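Local coordinates for protein putative phosphosugar isomerases (Salmonella typhimurium LT2, PDB 3FKJ) that is probably an isomerase of phosphorylated sugars, built on SIS domains of the kind that bind carbohydrate derivatives, at residues P221-I233 against C313-N325. Sequence-based numbering, arbitrary orientation.
Sequences PSFGAAHQESICI and CGLLHNCVLDVYN. With SCN (thiocyanate ion), chain C.
Ala225 sets its methyl CB among Gly314, His317 and Asn318, 3.9 Å from Gly314 O and equally far from His317 CB, an example of nearly parallel helices held close by small residues. Gly314, bare of a side chain, lets its CA come to 3.4 Å from Pro221 O, and Pro221 CG rests on Cys313 CB. The axes, 29° apart, approach to 8.4 Å. Leu321 lays CD1 and CD2 against the end of Glu229, whose bend at chi2 (76°) turns the carboxylate toward Leu321 and Asn325. Carboxylate and amide planes there are nearly coplanar, and the Ile233 and Asn325 side chains cross at about a right angle. Both helices lie against strand 263-268 of a parallel four-stranded sheet, as expected of the alpha/beta SIS fold; Leu267 touches Ala225, His317 and Leu321. Of two bridging waters, one donates to Ala225 O and Asn318 OD1, 2.7 Å from each; the other joins Gln228 OE1, also bonded to Thr53, to Asn318 ND2. Asn318 ND2 also donates to the nitrogen of thiocyanate, probably from the crystallisation liquor, at 3.2 Å (157°). Ser222 OG sits at the His317 ring edge, 3.1 Å from CD2, while bonding Ser269; His317 NE2 bonds Gln268 O.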
loop_
_atom_site.group_PDB
_atom_site.type_symbol
_atom_site.label_atom_id
_atom_site.label_comp_id
_atom_site.label_asym_id
_atom_site.label_seq_id
_atom_site.Cartn_x
_atom_site.Cartn_y
_atom_site.Cartn_z
ATOM N N PRO A 221 -1.862 0.231 -12.808
ATOM C CA PRO A 221 -3.291 0.407 -12.600
ATOM C C PRO A 221 -3.981 -0.851 -12.051
ATOM O O PRO A 221 -5.101 -0.767 -11.559
ATOM C CB PRO A 221 -3.807 0.688 -14.026
ATOM C CG PRO A 221 -2.907 -0.102 -14.865
ATOM C CD PRO A 221 -1.555 0.083 -14.245
ATOM N N SER A 222 -3.337 -2.011 -12.211
ATOM C CA SER A 222 -3.904 -3.289 -11.786
ATOM C C SER A 222 -3.546 -3.739 -10.351
ATOM O O SER A 222 -4.018 -4.795 -9.909
ATOM C CB SER A 222 -3.455 -4.397 -12.746
ATOM O OG SER A 222 -3.800 -4.157 -14.086
ATOM N N PHE A 223 -2.688 -2.992 -9.643
ATOM C CA PHE A 223 -2.222 -3.429 -8.372
ATOM C C PHE A 223 -3.343 -3.488 -7.319
ATOM O O PHE A 223 -3.417 -4.427 -6.529
ATOM C CB PHE A 223 -1.021 -2.632 -7.885
ATOM C CG PHE A 223 -0.546 -3.090 -6.550
ATOM C CD1 PHE A 223 0.020 -4.336 -6.417
ATOM C CD2 PHE A 223 -0.757 -2.345 -5.428
ATOM C CE1 PHE A 223 0.405 -4.818 -5.194
ATOM C CE2 PHE A 223 -0.346 -2.815 -4.198
ATOM C CZ PHE A 223 0.248 -4.055 -4.094
ATOM N N GLY A 224 -4.267 -2.541 -7.363
ATOM C CA GLY A 224 -5.412 -2.568 -6.446
ATOM C C GLY A 224 -6.227 -3.837 -6.603
ATOM O O GLY A 224 -6.630 -4.469 -5.633
ATOM N N ALA A 225 -6.499 -4.173 -7.835
ATOM C CA ALA A 225 -7.211 -5.405 -8.190
ATOM C C ALA A 225 -6.545 -6.682 -7.656
ATOM O O ALA A 225 -7.207 -7.641 -7.251
ATOM C CB ALA A 225 -7.352 -5.492 -9.686
ATOM N N ALA A 226 -5.230 -6.679 -7.643
ATOM C CA ALA A 226 -4.475 -7.807 -7.198
ATOM C C ALA A 226 -4.611 -7.931 -5.689
ATOM O O ALA A 226 -4.824 -9.017 -5.162
ATOM C CB ALA A 226 -3.028 -7.688 -7.658
ATOM N N HIS A 227 -4.482 -6.810 -4.998
ATOM C CA HIS A 227 -4.613 -6.801 -3.597
ATOM C C HIS A 227 -6.029 -7.144 -3.155
ATOM O O HIS A 227 -6.206 -7.923 -2.226
ATOM C CB HIS A 227 -4.151 -5.462 -3.024
ATOM C CG HIS A 227 -4.117 -5.456 -1.537
ATOM N ND1 HIS A 227 -3.245 -6.244 -0.828
ATOM C CD2 HIS A 227 -4.905 -4.832 -0.620
ATOM C CE1 HIS A 227 -3.461 -6.067 0.466
ATOM N NE2 HIS A 227 -4.459 -5.214 0.618
ATOM N N GLN A 228 -7.027 -6.555 -3.828
ATOM C CA GLN A 228 -8.384 -6.872 -3.547
ATOM C C GLN A 228 -8.665 -8.371 -3.696
ATOM O O GLN A 228 -9.284 -8.970 -2.832
ATOM C CB GLN A 228 -9.290 -6.070 -4.469
ATOM C CG GLN A 228 -10.799 -6.229 -4.234
ATOM C CD GLN A 228 -11.572 -5.285 -5.088
ATOM O OE1 GLN A 228 -11.211 -4.076 -5.245
ATOM N NE2 GLN A 228 -12.590 -5.815 -5.719
ATOM N N GLU A 229 -8.236 -8.970 -4.803
ATOM C CA GLU A 229 -8.429 -10.389 -4.977
ATOM C C GLU A 229 -7.851 -11.150 -3.814
ATOM O O GLU A 229 -8.433 -12.114 -3.316
ATOM C CB GLU A 229 -7.802 -10.854 -6.277
ATOM C CG GLU A 229 -7.941 -12.336 -6.569
ATOM C CD GLU A 229 -9.356 -12.772 -7.058
ATOM O OE1 GLU A 229 -10.290 -11.968 -7.250
ATOM O OE2 GLU A 229 -9.508 -13.984 -7.247
ATOM N N SER A 230 -6.660 -10.744 -3.400
ATOM C CA SER A 230 -5.972 -11.385 -2.288
ATOM C C SER A 230 -6.743 -11.347 -0.977
ATOM O O SER A 230 -6.980 -12.389 -0.364
ATOM C CB SER A 230 -4.608 -10.740 -2.111
ATOM O OG SER A 230 -3.857 -11.426 -1.149
ATOM N N ILE A 231 -7.135 -10.139 -0.565
ATOM C CA ILE A 231 -7.742 -9.922 0.756
ATOM C C ILE A 231 -9.265 -10.164 0.759
ATOM O O ILE A 231 -9.785 -10.736 1.707
ATOM C CB ILE A 231 -7.334 -8.530 1.399
ATOM C CG1 ILE A 231 -7.736 -7.330 0.531
ATOM C CG2 ILE A 231 -5.794 -8.499 1.723
ATOM C CD1 ILE A 231 -8.317 -6.147 1.371
ATOM N N CYS A 232 -9.957 -9.812 -0.328
ATOM C CA CYS A 232 -11.413 -9.894 -0.369
ATOM C C CYS A 232 -11.976 -11.163 -0.956
ATOM O O CYS A 232 -13.152 -11.398 -0.783
ATOM C CB CYS A 232 -12.002 -8.711 -1.158
ATOM S SG CYS A 232 -11.660 -7.150 -0.360
ATOM N N ILE A 233 -11.180 -11.931 -1.692
ATOM C CA ILE A 233 -11.657 -13.166 -2.331
ATOM C C ILE A 233 -10.921 -14.391 -1.774
ATOM O O ILE A 233 -11.559 -15.318 -1.319
ATOM C CB ILE A 233 -11.512 -13.158 -3.896
ATOM C CG1 ILE A 233 -12.323 -12.011 -4.522
ATOM C CG2 ILE A 233 -11.887 -14.555 -4.533
ATOM C CD1 ILE A 233 -13.863 -12.122 -4.410
ATOM N N CYS A 313 -7.438 -0.769 -16.620
ATOM C CA CYS A 313 -6.958 -2.137 -16.380
ATOM C C CYS A 313 -7.450 -2.713 -15.054
ATOM O O CYS A 313 -7.862 -3.851 -15.021
ATOM C CB CYS A 313 -5.438 -2.233 -16.453
ATOM S SG CYS A 313 -4.823 -2.155 -18.149
ATOM N N GLY A 314 -7.433 -1.924 -13.984
ATOM C CA GLY A 314 -7.861 -2.431 -12.678
ATOM C C GLY A 314 -9.343 -2.765 -12.691
ATOM O O GLY A 314 -9.752 -3.806 -12.229
ATOM N N LEU A 315 -10.139 -1.843 -13.217
ATOM C CA LEU A 315 -11.573 -2.035 -13.370
ATOM C C LEU A 315 -11.920 -3.268 -14.202
ATOM O O LEU A 315 -12.778 -4.058 -13.841
ATOM C CB LEU A 315 -12.186 -0.810 -14.024
ATOM C CG LEU A 315 -12.172 0.512 -13.273
ATOM C CD1 LEU A 315 -12.863 1.547 -14.135
ATOM C CD2 LEU A 315 -12.864 0.379 -11.936
ATOM N N LEU A 316 -11.211 -3.457 -15.300
ATOM C CA LEU A 316 -11.442 -4.661 -16.093
ATOM C C LEU A 316 -11.102 -5.950 -15.333
ATOM O O LEU A 316 -11.873 -6.927 -15.408
ATOM C CB LEU A 316 -10.666 -4.576 -17.411
ATOM C CG LEU A 316 -10.801 -5.753 -18.380
ATOM C CD1 LEU A 316 -12.226 -5.916 -18.881
ATOM C CD2 LEU A 316 -9.849 -5.532 -19.536
ATOM N N HIS A 317 -9.943 -5.982 -14.651
ATOM C CA HIS A 317 -9.564 -7.173 -13.889
ATOM C C HIS A 317 -10.620 -7.483 -12.830
ATOM O O HIS A 317 -11.000 -8.610 -12.706
ATOM C CB HIS A 317 -8.190 -7.027 -13.205
ATOM C CG HIS A 317 -7.018 -7.132 -14.139
ATOM N ND1 HIS A 317 -6.733 -8.270 -14.861
ATOM C CD2 HIS A 317 -6.048 -6.239 -14.451
ATOM C CE1 HIS A 317 -5.645 -8.068 -15.582
ATOM N NE2 HIS A 317 -5.214 -6.844 -15.359
ATOM N N ASN A 318 -11.100 -6.483 -12.074
ATOM C CA ASN A 318 -12.128 -6.715 -11.060
ATOM C C ASN A 318 -13.300 -7.500 -11.686
ATOM O O ASN A 318 -13.779 -8.477 -11.130
ATOM C CB ASN A 318 -12.709 -5.393 -10.497
ATOM C CG ASN A 318 -11.785 -4.627 -9.538
ATOM O OD1 ASN A 318 -10.767 -5.117 -9.035
ATOM N ND2 ASN A 318 -12.202 -3.401 -9.236
ATOM N N CYS A 319 -13.731 -7.085 -12.864
ATOM C CA CYS A 319 -14.840 -7.737 -13.549
ATOM C C CYS A 319 -14.524 -9.137 -14.087
ATOM O O CYS A 319 -15.326 -10.056 -13.934
ATOM C CB CYS A 319 -15.351 -6.849 -14.690
ATOM S SG CYS A 319 -15.968 -5.236 -14.144
ATOM N N VAL A 320 -13.366 -9.291 -14.713
ATOM C CA VAL A 320 -12.985 -10.564 -15.326
ATOM C C VAL A 320 -12.803 -11.623 -14.237
ATOM O O VAL A 320 -13.175 -12.781 -14.425
ATOM C CB VAL A 320 -11.702 -10.406 -16.200
ATOM C CG1 VAL A 320 -11.002 -11.747 -16.416
ATOM C CG2 VAL A 320 -12.048 -9.723 -17.551
ATOM N N LEU A 321 -12.261 -11.201 -13.088
ATOM C CA LEU A 321 -12.040 -12.081 -11.940
ATOM C C LEU A 321 -13.317 -12.693 -11.383
ATOM O O LEU A 321 -13.269 -13.800 -10.853
ATOM C CB LEU A 321 -11.249 -11.344 -10.810
ATOM C CG LEU A 321 -9.731 -11.222 -10.988
ATOM C CD1 LEU A 321 -9.130 -10.204 -10.016
ATOM C CD2 LEU A 321 -9.054 -12.590 -10.857
ATOM N N ASP A 322 -14.453 -12.003 -11.504
ATOM C CA ASP A 322 -15.755 -12.557 -11.065
ATOM C C ASP A 322 -15.969 -13.932 -11.650
ATOM O O ASP A 322 -16.526 -14.812 -10.983
ATOM C CB ASP A 322 -16.935 -11.660 -11.460
ATOM C CG ASP A 322 -17.147 -10.476 -10.505
ATOM O OD1 ASP A 322 -16.636 -10.500 -9.373
ATOM O OD2 ASP A 322 -17.852 -9.515 -10.880
ATOM N N VAL A 323 -15.491 -14.119 -12.880
ATOM C CA VAL A 323 -15.693 -15.380 -13.608
ATOM C C VAL A 323 -14.803 -16.455 -12.997
ATOM O O VAL A 323 -15.278 -17.528 -12.663
ATOM C CB VAL A 323 -15.449 -15.232 -15.163
ATOM C CG1 VAL A 323 -15.708 -16.573 -15.904
ATOM C CG2 VAL A 323 -16.295 -14.074 -15.737
ATOM N N TYR A 324 -13.519 -16.147 -12.807
ATOM C CA TYR A 324 -12.609 -17.104 -12.208
ATOM C C TYR A 324 -13.028 -17.436 -10.781
ATOM O O TYR A 324 -12.962 -18.584 -10.392
ATOM C CB TYR A 324 -11.184 -16.577 -12.213
ATOM C CG TYR A 324 -10.575 -16.502 -13.579
ATOM C CD1 TYR A 324 -10.774 -15.390 -14.380
ATOM C CD2 TYR A 324 -9.797 -17.543 -14.071
ATOM C CE1 TYR A 324 -10.227 -15.312 -15.647
ATOM C CE2 TYR A 324 -9.237 -17.467 -15.325
ATOM C CZ TYR A 324 -9.453 -16.347 -16.118
ATOM O OH TYR A 324 -8.895 -16.250 -17.390
ATOM N N ASN A 325 -13.450 -16.419 -10.021
ATOM C CA ASN A 325 -13.890 -16.593 -8.631
ATOM C C ASN A 325 -15.081 -17.514 -8.431
ATOM O O ASN A 325 -15.100 -18.290 -7.463
ATOM C CB ASN A 325 -14.185 -15.261 -7.954
ATOM C CG ASN A 325 -12.996 -14.351 -7.923
ATOM O OD1 ASN A 325 -11.873 -14.785 -8.142
ATOM N ND2 ASN A 325 -13.230 -13.074 -7.663
HETATM S S SCN C . -15.794 -1.636 -12.844
HETATM C C SCN C . -15.432 -2.485 -11.332
HETATM N N SCN C . -15.177 -3.023 -10.327
HETATM O O HOH W 1 -9.806 -7.397 -8.022
HETATM O O HOH W 2 -10.327 -2.186 -7.167
#